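Local coordinates for odorant-binding protein 1F (Rattus norvegicus, PDB 3FIQ) that probably binds a wide variety of chemical odorants in the nasal epithelium, as a secreted lipocalin of the calycin superfamily, at residues D15-Y20 / H148-D153; I21-V26 / K110-I115; D95-F100 / G119-L124. One frame throughout, in Å; residues are numbered along the deposited sequence.

Overall arrangement
All three contacts close parts of one lipocalin beta-barrel, and in each a beta pairing is continued by side chains as a strand gives way to a loop. Contacts 1 and 2 share strand 14-23, their centres about 17 Å apart; contacts 2 and 3 lie at the two ends of strand 111-119, on opposite sides of the chain's centre. None is wholly core or wholly surface. Contact 2 is the most regular, with barrel-wall pairing at its buried end and an Asp-Asn cluster at its solvent end. Contact 1 relies on bridging waters and a pair of near-parallel, slid-apart rings, contact 3 on a salt-bridge network beside an apolar cluster. The backbone of Arg17 meets that of Gly119, joining contacts 1 and 3.

Contact 1 of 3, residues D15-Y20 / H148-D153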
ATOM      1  N   ASP A  15      -6.178   5.343 -11.707  1.00  7.38           N
ATOM      2  CA  ASP A  15      -4.788   5.529 -11.335  1.00  6.59           C
ATOM      3  C   ASP A  15      -4.697   5.942  -9.872  1.00  8.60           C
ATOM      4  O   ASP A  15      -5.528   6.696  -9.362  1.00  9.65           O
ATOM      5  CB  ASP A  15      -4.219   6.642 -12.199  1.00  8.03           C
ATOM      6  CG  ASP A  15      -4.023   6.265 -13.657  1.00 16.32           C
ATOM      7  OD1 ASP A  15      -3.990   5.102 -14.048  1.00 13.91           O
ATOM      8  OD2 ASP A  15      -3.832   7.238 -14.451  1.00 21.16           O
ATOM      9  N   TRP A  16      -3.625   5.477  -9.224  1.00  6.31           N
ATOM     10  CA  TRP A  16      -3.324   5.772  -7.824  1.00  7.35           C
ATOM     11  C   TRP A  16      -1.836   5.866  -7.728  1.00  8.34           C
ATOM     12  O   TRP A  16      -1.101   5.291  -8.514  1.00  9.57           O
ATOM     13  CB  TRP A  16      -3.783   4.645  -6.885  1.00  6.65           C
ATOM     14  CG  TRP A  16      -5.275   4.561  -6.718  1.00  5.34           C
ATOM     15  CD1 TRP A  16      -6.108   3.905  -7.545  1.00  6.95           C
ATOM     16  CD2 TRP A  16      -6.090   5.186  -5.723  1.00  6.01           C
ATOM     17  NE1 TRP A  16      -7.383   4.063  -7.119  1.00  7.45           N
ATOM     18  CE2 TRP A  16      -7.394   4.861  -6.002  1.00  5.87           C
ATOM     19  CE3 TRP A  16      -5.818   5.948  -4.586  1.00  6.91           C
ATOM     20  CZ2 TRP A  16      -8.477   5.271  -5.199  1.00  6.88           C
ATOM     21  CZ3 TRP A  16      -6.852   6.346  -3.803  1.00  9.42           C
ATOM     22  CH2 TRP A  16      -8.168   6.023  -4.096  1.00  9.06           C
ATOM     23  N   ARG A  17      -1.378   6.585  -6.726  1.00  6.48           N
ATOM     24  CA  ARG A  17       0.030   6.678  -6.418  1.00  6.62           C
ATOM     25  C   ARG A  17       0.231   6.451  -4.958  1.00  6.81           C
ATOM     26  O   ARG A  17      -0.689   6.515  -4.151  1.00  6.41           O
ATOM     27  CB  ARG A  17       0.559   8.110  -6.712  1.00  6.85           C
ATOM     28  CG  ARG A  17      -0.050   9.221  -5.837  1.00  7.37           C
ATOM     29  CD  ARG A  17       0.224  10.642  -6.359  1.00 13.36           C
ATOM     30  NE  ARG A  17       1.626  10.927  -6.384  1.00 13.23           N
ATOM     31  CZ  ARG A  17       2.247  11.883  -7.074  1.00 16.87           C
ATOM     32  NH1 ARG A  17       1.571  12.754  -7.817  1.00 19.71           N
ATOM     33  NH2 ARG A  17       3.582  11.973  -7.000  1.00 16.86           N
ATOM     34  N   THR A  18       1.467   6.121  -4.592  1.00  4.84           N
ATOM     35  CA  THR A  18       1.807   5.943  -3.186  1.00  4.72           C
ATOM     36  C   THR A  18       2.360   7.220  -2.646  1.00  5.12           C
ATOM     37  O   THR A  18       3.386   7.742  -3.138  1.00  6.57           O
ATOM     38  CB  THR A  18       2.835   4.862  -3.016  1.00  4.57           C
ATOM     39  OG1 THR A  18       2.359   3.634  -3.556  1.00  4.45           O
ATOM     40  CG2 THR A  18       3.148   4.631  -1.516  1.00  4.52           C
ATOM     41  N   LEU A  19       1.754   7.685  -1.551  1.00  5.00           N
ATOM     42  CA  LEU A  19       2.241   8.877  -0.857  1.00  5.26           C
ATOM     43  C   LEU A  19       3.198   8.580   0.272  1.00  5.23           C
ATOM     44  O   LEU A  19       4.274   9.182   0.342  1.00  5.39           O
ATOM     45  CB  LEU A  19       1.065   9.698  -0.322  1.00  5.49           C
ATOM     46  CG  LEU A  19       0.033  10.180  -1.346  1.00  6.85           C
ATOM     47  CD1 LEU A  19      -0.955  11.155  -0.706  1.00  9.81           C
ATOM     48  CD2 LEU A  19       0.711  10.860  -2.479  1.00 12.11           C
ATOM     49  N   TYR A  20       2.834   7.630   1.164  1.00  5.09           N
ATOM     50  CA  TYR A  20       3.647   7.287   2.292  1.00  5.13           C
ATOM     51  C   TYR A  20       3.564   5.797   2.510  1.00  4.90           C
ATOM     52  O   TYR A  20       2.540   5.178   2.232  1.00  4.97           O
ATOM     53  CB  TYR A  20       3.144   7.954   3.590  1.00  5.41           C
ATOM     54  CG  TYR A  20       3.290   9.465   3.622  1.00  5.75           C
ATOM     55  CD1 TYR A  20       4.459  10.034   4.114  1.00  5.97           C
ATOM     56  CD2 TYR A  20       2.293  10.280   3.162  1.00  6.33           C
ATOM     57  CE1 TYR A  20       4.609  11.429   4.083  1.00  7.31           C
ATOM     58  CE2 TYR A  20       2.462  11.655   3.101  1.00  7.13           C
ATOM     59  CZ  TYR A  20       3.567  12.217   3.622  1.00  9.44           C
ATOM     60  OH  TYR A  20       3.693  13.594   3.559  1.00 10.62           O
ATOM     61  N   HIS A 148       8.233   8.887   2.784  1.00  5.41           N
ATOM     62  CA  HIS A 148       7.502   9.724   1.871  1.00  6.79           C
ATOM     63  C   HIS A 148       8.001   9.404   0.494  1.00  5.46           C
ATOM     64  O   HIS A 148       9.171   9.628   0.185  1.00  6.23           O
ATOM     65  CB  HIS A 148       7.821  11.152   2.206  1.00  6.59           C
ATOM     66  CG  HIS A 148       7.080  12.173   1.411  1.00  6.69           C
ATOM     67  ND1 HIS A 148       7.644  13.394   1.116  1.00  9.92           N
ATOM     68  CD2 HIS A 148       5.817  12.212   0.927  1.00  7.25           C
ATOM     69  CE1 HIS A 148       6.777  14.128   0.437  1.00 10.98           C
ATOM     70  NE2 HIS A 148       5.634  13.452   0.344  1.00  8.80           N
ATOM     71  N   LEU A 149       7.152   8.866  -0.346  1.00  5.38           N
ATOM     72  CA  LEU A 149       7.541   8.409  -1.670  1.00  5.34           C
ATOM     73  C   LEU A 149       7.397   9.451  -2.770  1.00  6.80           C
ATOM     74  O   LEU A 149       7.960   9.257  -3.877  1.00  7.25           O
ATOM     75  CB  LEU A 149       6.803   7.116  -2.079  1.00  5.76           C
ATOM     76  CG  LEU A 149       7.524   5.809  -1.690  1.00  4.68           C
ATOM     77  CD1 LEU A 149       7.740   5.717  -0.180  1.00  5.68           C
ATOM     78  CD2 LEU A 149       6.794   4.620  -2.170  1.00  5.33           C
ATOM     79  N   VAL A 150       6.657  10.522  -2.554  1.00  6.74           N
ATOM     80  CA  VAL A 150       6.380  11.456  -3.634  1.00  9.33           C
ATOM     81  C   VAL A 150       7.615  11.982  -4.346  1.00  7.81           C
ATOM     82  O   VAL A 150       7.658  11.995  -5.602  1.00  9.74           O
ATOM     83  CB  VAL A 150       5.479  12.583  -3.145  1.00 10.47           C
ATOM     84  CG1 VAL A 150       5.351  13.671  -4.207  1.00 14.65           C
ATOM     85  CG2 VAL A 150       4.127  12.011  -2.749  1.00 10.17           C
ATOM     86  N   PRO A 151       8.655  12.369  -3.592  1.00  7.92           N
ATOM     87  CA  PRO A 151       9.800  12.974  -4.296  1.00  7.96           C
ATOM     88  C   PRO A 151      10.608  12.075  -5.189  1.00  9.17           C
ATOM     89  O   PRO A 151      11.294  12.535  -6.090  1.00 13.09           O
ATOM     90  CB  PRO A 151      10.703  13.429  -3.150  1.00 13.50           C
ATOM     91  CG  PRO A 151       9.783  13.562  -1.983  1.00 12.26           C
ATOM     92  CD  PRO A 151       8.830  12.453  -2.127  1.00  7.76           C
ATOM     93  N   THR A 152      10.477  10.782  -5.005  1.00  8.87           N
ATOM     94  CA  THR A 152      11.139   9.785  -5.863  1.00  9.61           C
ATOM     95  C   THR A 152      10.187   9.016  -6.778  1.00 11.37           C
ATOM     96  O   THR A 152      10.568   8.024  -7.393  1.00 13.46           O
ATOM     97  CB  THR A 152      11.937   8.776  -5.034  1.00  8.92           C
ATOM     98  OG1 THR A 152      11.144   8.120  -4.065  1.00  8.04           O
ATOM     99  CG2 THR A 152      13.045   9.473  -4.268  1.00 11.09           C
ATOM    100  N   ASP A 153       8.933   9.457  -6.878  1.00  6.75           N
ATOM    101  CA  ASP A 153       7.959   8.767  -7.716  1.00  7.93           C
ATOM    102  C   ASP A 153       8.077   9.305  -9.110  1.00 11.09           C
ATOM    103  O   ASP A 153       7.567  10.412  -9.456  1.00 18.36           O
ATOM    104  CB  ASP A 153       6.561   9.021  -7.163  1.00  8.91           C
ATOM    105  CG  ASP A 153       5.470   8.290  -7.977  1.00 14.29           C
ATOM    106  OD1 ASP A 153       5.800   7.802  -9.060  1.00 19.43           O
ATOM    107  OD2 ASP A 153       4.312   8.294  -7.565  1.00 12.96           O
TER
HETATM  108  O   HOH W   1       3.792   9.475  -5.228  1.00 10.32           O
HETATM  109  O   HOH W   2       3.373   5.797  -6.703  1.00  6.27           O
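Asp153 OD2 ties the C-terminal segment 148-153 to Arg17 and Thr18 on strand 14-23 of the lipocalin barrel, mainly through two waters. Water 1 donates to Asp153 OD2 at 2.7 Å while accepting from Arg17 NE and donating to Thr18 O; water 2 donates to the same OD2 and accepts from Thr18 N. The direct salt bridge, Arg17 NH2 to Asp153 OD2, is long at 3.8 Å, and because the oxygen stands well off the guanidinium plane it is purely electrostatic. The strand carries the Gly-X-Trp signature ending at Trp16. The backbone joins once, Leu149 N to Leu19 O at 3.0 Å, next to the antiparallel non-hydrogen-bonded pair Tyr20-His148. With CG anti to its backbone N (chi1 -176°), His148 brings the CD2 side of its imidazole over one face of the Tyr20 ring, CD2 3.5 Å from Tyr20 CE1, planes 19° apart but slid so that the rings barely overlap. Replacing Tyr20 by alanine would probably uncover one face of this imidazole and leave it freer to turn. Leu19 and Val150 run side by side, with Leu19 CD2 3.6 Å from Val150 CG2.

Contact 2 of 3, residues I21-V26 / K110-I115; sequences IVADNV and KETNVI
The carboxylate of Asp24 and the amide of Asn113 stand almost perpendicular, their planes 88° apart, where strand 14-23 ends beside the start of strand 111-119, an antiparallel pair in the wall of the lipocalin barrel. Neither plane stacks on the other; polar atoms of the carboxylate do the work. Asp24 OD1 takes the N-H of Asn113 at 2.9 Å on its syn side, from a donor 33° out of the carboxylate plane. Asp24 OD2 accepts a hydrogen bond from water 3 at 2.6 Å, and the same water donates to Glu111 O and accepts from Asn113 ND2, so the carboxylate and amide share one solvent bridge. Asp24 can do this because its CG sits between the backbone N and the carbonyl carbon (chi1 57°), so that OD1 appears to stand in for the main-chain carbonyl a regular pair would offer to Asn113 N, while Asp24 N still bonds Asn113 O at 3.1 Å. Farther in, regular pairing takes over: Val22 and Ile115 form a hydrogen-bonded pair, Val22 N to Ile115 O being 2.8 Å, and Ala23 opposite Val114 is a non-hydrogen-bonded one. Val22 and Ile115 share a sheet face, and Ile115 touches Leu132 and Leu135 of helix 126-138. Ile21, Ala23 and Val114 occupy the other face, where Ile21 lies alongside Val114, its CG2 3.6 Å from Val114 CG1.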
ATOM      1  N   ILE A  21       4.655   5.218   3.036  1.00  4.90           N
ATOM      2  CA  ILE A  21       4.591   3.857   3.559  1.00  4.80           C
ATOM      3  C   ILE A  21       5.273   3.844   4.903  1.00  7.39           C
ATOM      4  O   ILE A  21       6.352   4.375   5.038  1.00  6.89           O
ATOM      5  CB  ILE A  21       5.325   2.842   2.644  1.00  4.63           C
ATOM      6  CG1 ILE A  21       4.912   2.945   1.204  1.00  4.49           C
ATOM      7  CG2 ILE A  21       5.142   1.444   3.136  1.00  7.70           C
ATOM      8  CD1 ILE A  21       5.707   2.056   0.254  1.00  6.18           C
ATOM      9  N   VAL A  22       4.690   3.184   5.913  1.00  5.51           N
ATOM     10  CA  VAL A  22       5.391   3.034   7.176  1.00  6.23           C
ATOM     11  C   VAL A  22       5.355   1.561   7.570  1.00  7.72           C
ATOM     12  O   VAL A  22       4.373   0.871   7.301  1.00  7.34           O
ATOM     13  CB  VAL A  22       4.826   3.917   8.214  1.00  9.70           C
ATOM     14  CG1 VAL A  22       3.471   3.564   8.548  1.00 13.90           C
ATOM     15  CG2 VAL A  22       5.737   3.945   9.483  1.00 10.64           C
ATOM     16  N   ALA A  23       6.425   1.016   8.125  1.00  6.81           N
ATOM     17  CA  ALA A  23       6.456  -0.417   8.410  1.00  6.70           C
ATOM     18  C   ALA A  23       7.339  -0.666   9.633  1.00  8.02           C
ATOM     19  O   ALA A  23       8.152   0.177   9.950  1.00  8.35           O
ATOM     20  CB  ALA A  23       6.978  -1.218   7.249  1.00  5.89           C
ATOM     21  N   ASP A  24       7.152  -1.788  10.333  1.00  6.61           N
ATOM     22  CA  ASP A  24       7.988  -2.059  11.487  1.00  6.59           C
ATOM     23  C   ASP A  24       9.330  -2.662  11.191  1.00  8.91           C
ATOM     24  O   ASP A  24      10.168  -2.682  12.091  1.00 15.22           O
ATOM     25  CB  ASP A  24       7.242  -2.942  12.518  1.00  8.92           C
ATOM     26  CG  ASP A  24       6.760  -4.206  11.983  1.00  8.95           C
ATOM     27  OD1 ASP A  24       6.835  -4.459  10.778  1.00  9.04           O
ATOM     28  OD2 ASP A  24       6.163  -4.976  12.794  1.00 14.33           O
ATOM     29  N   ASN A  25       9.581  -3.101   9.966  1.00  6.49           N
ATOM     30  CA  ASN A  25      10.891  -3.547   9.472  1.00  6.44           C
ATOM     31  C   ASN A  25      11.284  -2.540   8.377  1.00  7.18           C
ATOM     32  O   ASN A  25      10.816  -2.608   7.234  1.00  9.51           O
ATOM     33  CB  ASN A  25      10.852  -4.976   8.936  1.00  7.80           C
ATOM     34  CG  ASN A  25      10.690  -6.020  10.015  1.00 13.33           C
ATOM     35  OD1 ASN A  25       9.831  -6.937   9.917  1.00 16.41           O
ATOM     36  ND2 ASN A  25      11.451  -5.865  11.104  1.00 11.70           N
ATOM     37  N   VAL A  26      12.112  -1.552   8.691  1.00  7.61           N
ATOM     38  CA  VAL A  26      12.278  -0.425   7.778  1.00  7.38           C
ATOM     39  C   VAL A  26      12.941  -0.811   6.472  1.00  8.85           C
ATOM     40  O   VAL A  26      12.686  -0.177   5.444  1.00  7.77           O
ATOM     41  CB  VAL A  26      13.058   0.773   8.442  1.00 11.72           C
ATOM     42  CG1 VAL A  26      14.430   0.440   8.690  1.00 11.32           C
ATOM     43  CG2 VAL A  26      12.914   2.020   7.619  1.00 13.65           C
ATOM     44  N   LYS A 110       9.801 -13.908   8.102  1.00 11.95           N
ATOM     45  CA  LYS A 110       9.826 -12.659   8.822  1.00  9.85           C
ATOM     46  C   LYS A 110       8.502 -11.941   8.544  1.00 11.12           C
ATOM     47  O   LYS A 110       8.074 -11.781   7.395  1.00 10.84           O
ATOM     48  CB  LYS A 110      10.989 -11.801   8.372  1.00 12.23           C
ATOM     49  CG  LYS A 110      11.136 -10.476   9.108  1.00 17.99           C
ATOM     50  CD  LYS A 110      12.222  -9.594   8.498  1.00 21.80           C
ATOM     51  CE  LYS A 110      13.556  -9.759   9.174  1.00 35.96           C
ATOM     52  NZ  LYS A 110      14.273  -8.413   9.244  1.00 45.11           N
ATOM     53  N   GLU A 111       7.872 -11.482   9.596  1.00  8.10           N
ATOM     54  CA  GLU A 111       6.611 -10.739   9.460  1.00 11.04           C
ATOM     55  C   GLU A 111       6.820  -9.268   9.570  1.00 10.49           C
ATOM     56  O   GLU A 111       7.460  -8.783  10.511  1.00 11.79           O
ATOM     57  CB  GLU A 111       5.682 -11.140  10.598  1.00 15.61           C
ATOM     58  CG  GLU A 111       4.252 -10.681  10.396  1.00 24.62           C
ATOM     59  CD  GLU A 111       3.296 -11.179  11.508  1.00 44.32           C
ATOM     60  OE1 GLU A 111       3.338 -12.407  11.799  1.00 49.38           O
ATOM     61  OE2 GLU A 111       2.526 -10.333  12.060  1.00 35.22           O
ATOM     62  N   THR A 112       6.242  -8.513   8.618  1.00  8.74           N
ATOM     63  CA  THR A 112       6.309  -7.081   8.569  1.00  6.59           C
ATOM     64  C   THR A 112       4.880  -6.538   8.490  1.00  6.53           C
ATOM     65  O   THR A 112       4.057  -6.963   7.675  1.00  7.71           O
ATOM     66  CB  THR A 112       7.101  -6.589   7.333  1.00  6.91           C
ATOM     67  OG1 THR A 112       8.402  -7.213   7.296  1.00  8.31           O
ATOM     68  CG2 THR A 112       7.306  -5.067   7.303  1.00  7.57           C
ATOM     69  N   ASN A 113       4.600  -5.621   9.385  1.00  7.18           N
ATOM     70  CA  ASN A 113       3.354  -4.841   9.411  1.00  5.82           C
ATOM     71  C   ASN A 113       3.552  -3.513   8.713  1.00  7.53           C
ATOM     72  O   ASN A 113       4.455  -2.786   9.049  1.00  5.52           O
ATOM     73  CB  ASN A 113       2.887  -4.664  10.863  1.00  9.09           C
ATOM     74  CG  ASN A 113       2.118  -5.910  11.343  1.00 22.29           C
ATOM     75  OD1 ASN A 113       0.911  -5.952  11.274  1.00 23.23           O
ATOM     76  ND2 ASN A 113       2.829  -6.932  11.745  1.00 30.09           N
ATOM     77  N   VAL A 114       2.638  -3.154   7.816  1.00  5.58           N
ATOM     78  CA  VAL A 114       2.783  -2.024   6.912  1.00  5.57           C
ATOM     79  C   VAL A 114       1.489  -1.214   6.860  1.00  6.57           C
ATOM     80  O   VAL A 114       0.394  -1.763   6.855  1.00  6.96           O
ATOM     81  CB  VAL A 114       3.069  -2.525   5.492  1.00  5.77           C
ATOM     82  CG1 VAL A 114       3.331  -1.340   4.534  1.00  8.03           C
ATOM     83  CG2 VAL A 114       4.244  -3.507   5.433  1.00  8.03           C
ATOM     84  N   ILE A 115       1.605   0.104   6.859  1.00  5.66           N
ATOM     85  CA  ILE A 115       0.534   0.985   6.471  1.00  5.46           C
ATOM     86  C   ILE A 115       1.017   1.697   5.223  1.00  5.15           C
ATOM     87  O   ILE A 115       2.098   2.258   5.202  1.00  5.67           O
ATOM     88  CB  ILE A 115       0.051   1.948   7.556  1.00  5.89           C
ATOM     89  CG1 ILE A 115      -0.440   1.127   8.719  1.00  7.28           C
ATOM     90  CG2 ILE A 115      -1.054   2.911   6.958  1.00  7.13           C
ATOM     91  CD1 ILE A 115      -0.730   2.061   9.992  1.00 10.18           C
TER
HETATM   92  O   HOH W   3       5.745  -7.479  12.244  1.00 20.99           O

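Contact 3 of 3, residues D95-F100 / G119-L124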
ATOM      1  N   ASP A  95     -12.582   9.749  -1.016  1.00 15.69           N
ATOM      2  CA  ASP A  95     -12.614   9.589  -2.469  1.00 18.43           C
ATOM      3  C   ASP A  95     -11.217   9.636  -3.086  1.00 21.45           C
ATOM      4  O   ASP A  95     -10.994   9.020  -4.140  1.00 22.46           O
ATOM      5  CB  ASP A  95     -13.547  10.596  -3.159  1.00 23.35           C
ATOM      6  CG  ASP A  95     -13.078  12.005  -3.008  1.00 39.89           C
ATOM      7  OD1 ASP A  95     -13.170  12.513  -1.881  1.00 46.16           O
ATOM      8  OD2 ASP A  95     -12.619  12.607  -4.012  1.00 49.66           O
ATOM      9  N   ASP A  96     -10.268  10.315  -2.437  1.00 15.84           N
ATOM     10  CA  ASP A  96      -8.947  10.468  -3.063  1.00 11.03           C
ATOM     11  C   ASP A  96      -7.754   9.969  -2.249  1.00  9.26           C
ATOM     12  O   ASP A  96      -6.635  10.103  -2.695  1.00  8.82           O
ATOM     13  CB  ASP A  96      -8.714  11.906  -3.561  1.00 15.30           C
ATOM     14  CG  ASP A  96      -8.816  12.894  -2.475  1.00 19.41           C
ATOM     15  OD1 ASP A  96      -8.826  12.462  -1.324  1.00 17.54           O
ATOM     16  OD2 ASP A  96      -8.890  14.101  -2.758  1.00 19.47           O
ATOM     17  N   ILE A  97      -8.006   9.296  -1.130  1.00  9.16           N
ATOM     18  CA  ILE A  97      -6.965   8.761  -0.252  1.00  7.28           C
ATOM     19  C   ILE A  97      -7.473   7.444   0.317  1.00  8.77           C
ATOM     20  O   ILE A  97      -8.586   7.378   0.789  1.00  9.86           O
ATOM     21  CB  ILE A  97      -6.634   9.733   0.896  1.00  7.55           C
ATOM     22  CG1 ILE A  97      -6.054  11.056   0.377  1.00 10.98           C
ATOM     23  CG2 ILE A  97      -5.760   9.030   1.907  1.00 11.65           C
ATOM     24  CD1 ILE A  97      -4.676  10.915  -0.209  1.00 10.07           C
ATOM     25  N   ILE A  98      -6.648   6.403   0.298  1.00  5.66           N
ATOM     26  CA  ILE A  98      -6.872   5.128   0.965  1.00  5.32           C
ATOM     27  C   ILE A  98      -5.709   4.798   1.830  1.00  5.43           C
ATOM     28  O   ILE A  98      -4.563   4.875   1.361  1.00  6.87           O
ATOM     29  CB  ILE A  98      -7.137   3.997  -0.035  1.00  6.12           C
ATOM     30  CG1 ILE A  98      -8.402   4.321  -0.818  1.00 10.51           C
ATOM     31  CG2 ILE A  98      -7.298   2.648   0.703  1.00  6.07           C
ATOM     32  CD1 ILE A  98      -8.731   3.297  -1.912  1.00 15.90           C
ATOM     33  N   PHE A  99      -5.950   4.499   3.097  1.00  6.55           N
ATOM     34  CA  PHE A  99      -4.957   3.865   3.968  1.00  7.04           C
ATOM     35  C   PHE A  99      -5.121   2.342   3.996  1.00  8.01           C
ATOM     36  O   PHE A  99      -6.189   1.866   4.388  1.00  8.12           O
ATOM     37  CB  PHE A  99      -5.091   4.337   5.405  1.00  6.10           C
ATOM     38  CG  PHE A  99      -4.756   5.809   5.677  1.00  6.96           C
ATOM     39  CD1 PHE A  99      -4.446   6.753   4.680  1.00 11.50           C
ATOM     40  CD2 PHE A  99      -4.654   6.206   6.993  1.00 13.43           C
ATOM     41  CE1 PHE A  99      -4.153   8.042   5.008  1.00 13.89           C
ATOM     42  CE2 PHE A  99      -4.371   7.518   7.310  1.00 15.00           C
ATOM     43  CZ  PHE A  99      -4.137   8.418   6.349  1.00 11.20           C
ATOM     44  N   PHE A 100      -4.158   1.575   3.505  1.00  4.97           N
ATOM     45  CA  PHE A 100      -4.157   0.132   3.552  1.00  5.72           C
ATOM     46  C   PHE A 100      -3.268  -0.336   4.681  1.00  8.70           C
ATOM     47  O   PHE A 100      -2.246   0.219   4.957  1.00  6.98           O
ATOM     48  CB  PHE A 100      -3.536  -0.464   2.272  1.00  4.95           C
ATOM     49  CG  PHE A 100      -4.410  -0.349   1.046  1.00  5.66           C
ATOM     50  CD1 PHE A 100      -5.448  -1.199   0.847  1.00  9.21           C
ATOM     51  CD2 PHE A 100      -4.104   0.579   0.045  1.00  8.32           C
ATOM     52  CE1 PHE A 100      -6.208  -1.142  -0.313  1.00 10.97           C
ATOM     53  CE2 PHE A 100      -4.894   0.643  -1.117  1.00  8.59           C
ATOM     54  CZ  PHE A 100      -5.960  -0.254  -1.268  1.00  8.98           C
ATOM     55  N   GLY A 119      -3.025   7.422  -3.027  1.00  5.36           N
ATOM     56  CA  GLY A 119      -3.711   8.666  -3.336  1.00  5.78           C
ATOM     57  C   GLY A 119      -4.020   8.931  -4.788  1.00  9.39           C
ATOM     58  O   GLY A 119      -3.347   8.442  -5.649  1.00  8.06           O
ATOM     59  N   LYS A 120      -5.001   9.814  -4.990  1.00  7.61           N
ATOM     60  CA  LYS A 120      -5.284  10.425  -6.301  1.00  7.97           C
ATOM     61  C   LYS A 120      -4.887  11.864  -6.298  1.00 12.39           C
ATOM     62  O   LYS A 120      -5.280  12.614  -7.167  1.00 13.94           O
ATOM     63  CB  LYS A 120      -6.728  10.255  -6.715  1.00 12.19           C
ATOM     64  CG  LYS A 120      -7.159   8.826  -6.927  1.00 13.12           C
ATOM     65  CD  LYS A 120      -8.582   8.698  -7.394  1.00 16.59           C
ATOM     66  CE  LYS A 120      -8.909   7.314  -7.844  1.00 25.88           C
ATOM     67  NZ  LYS A 120      -8.372   6.829  -9.179  1.00 21.46           N
ATOM     68  N   ARG A 121      -4.100  12.245  -5.308  1.00 14.42           N
ATOM     69  CA  ARG A 121      -3.525  13.585  -5.207  1.00 12.52           C
ATOM     70  C   ARG A 121      -2.092  13.447  -4.615  1.00 13.46           C
ATOM     71  O   ARG A 121      -1.760  12.377  -4.111  1.00 11.63           O
ATOM     72  CB  ARG A 121      -4.383  14.435  -4.310  1.00 17.97           C
ATOM     73  CG  ARG A 121      -4.584  13.867  -2.928  1.00 17.20           C
ATOM     74  CD  ARG A 121      -5.550  14.622  -2.183  1.00 21.49           C
ATOM     75  NE  ARG A 121      -5.089  15.977  -1.977  1.00 23.76           N
ATOM     76  CZ  ARG A 121      -5.905  17.016  -1.888  1.00 33.86           C
ATOM     77  NH1 ARG A 121      -7.212  16.842  -2.008  1.00 39.15           N
ATOM     78  NH2 ARG A 121      -5.412  18.209  -1.683  1.00 32.21           N
ATOM     79  N   GLU A 122      -1.318  14.536  -4.572  1.00 13.73           N
ATOM     80  CA  GLU A 122       0.093  14.408  -4.231  1.00 14.00           C
ATOM     81  C   GLU A 122       0.348  14.520  -2.735  1.00 14.66           C
ATOM     82  O   GLU A 122       1.419  14.152  -2.273  1.00 16.05           O
ATOM     83  CB  GLU A 122       0.960  15.441  -4.983  1.00 24.25           C
ATOM     84  CG  GLU A 122       0.910  16.845  -4.495  1.00 39.96           C
ATOM     85  CD  GLU A 122       2.126  17.646  -4.964  1.00 50.97           C
ATOM     86  OE1 GLU A 122       2.810  17.167  -5.907  1.00 49.91           O
ATOM     87  OE2 GLU A 122       2.382  18.733  -4.389  1.00 56.77           O
ATOM     88  N   ASP A 123      -0.585  15.056  -1.977  1.00 11.68           N
ATOM     89  CA  ASP A 123      -0.328  15.303  -0.533  1.00 16.07           C
ATOM     90  C   ASP A 123      -1.432  14.840   0.397  1.00 16.07           C
ATOM     91  O   ASP A 123      -2.586  14.856   0.026  1.00 13.33           O
ATOM     92  CB  ASP A 123      -0.113  16.807  -0.254  1.00 22.91           C
ATOM     93  CG  ASP A 123      -1.161  17.726  -0.931  1.00 44.35           C
ATOM     94  OD1 ASP A 123      -2.357  17.785  -0.516  1.00 48.85           O
ATOM     95  OD2 ASP A 123      -0.752  18.456  -1.873  1.00 53.75           O
ATOM     96  N   LEU A 124      -1.067  14.481   1.624  1.00 11.82           N
ATOM     97  CA  LEU A 124      -1.984  14.469   2.753  1.00 11.15           C
ATOM     98  C   LEU A 124      -2.082  15.856   3.357  1.00 11.43           C
ATOM     99  O   LEU A 124      -1.102  16.639   3.399  1.00 14.09           O
ATOM    100  CB  LEU A 124      -1.496  13.502   3.845  1.00  9.54           C
ATOM    101  CG  LEU A 124      -1.510  12.022   3.444  1.00 10.19           C
ATOM    102  CD1 LEU A 124      -1.039  11.178   4.664  1.00  8.06           C
ATOM    103  CD2 LEU A 124      -2.899  11.596   2.960  1.00 10.10           C
TER
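Where strand 111-119 of the lipocalin barrel has ended and the chain turns towards helix 126-138, Arg121 CB leaves its backbone on the side of segment 95-100, and its chain then meets Ile97 and Asp96 in turn. Its CG meets Ile97 CD1 at 4.0 Å. Its CD lies 3.4 Å from Asp96 OD2, and NH1 gives that same OD2 a weak, nearly straight bond (3.3 Å, 166°) that is also a salt bridge, with the oxygen at the guanidinium edge and in its plane. The two flat groups are 87° apart. At the other terminal nitrogen, Arg121 NH2 donates to Asp123 OD1 at 3.3 Å, so two carboxylates hold the guanidinium and would probably stabilise its charge. Just before this network, Ile97 and Gly119 form an antiparallel non-hydrogen-bonded pair, followed by Lys120 N bonding Asp96 O at 2.8 Å. The end of Lys120 leads off to strand 14-23, where NZ bonds Asp15 O and the ammonium forms a cation-pi contact with Trp16. Beside the salt-bridge network, Leu124 CD2 packs on Ile97 CD1 at 3.7 Å and also reaches the edge of the Phe99 ring, 4.3 Å from Phe99 CE1.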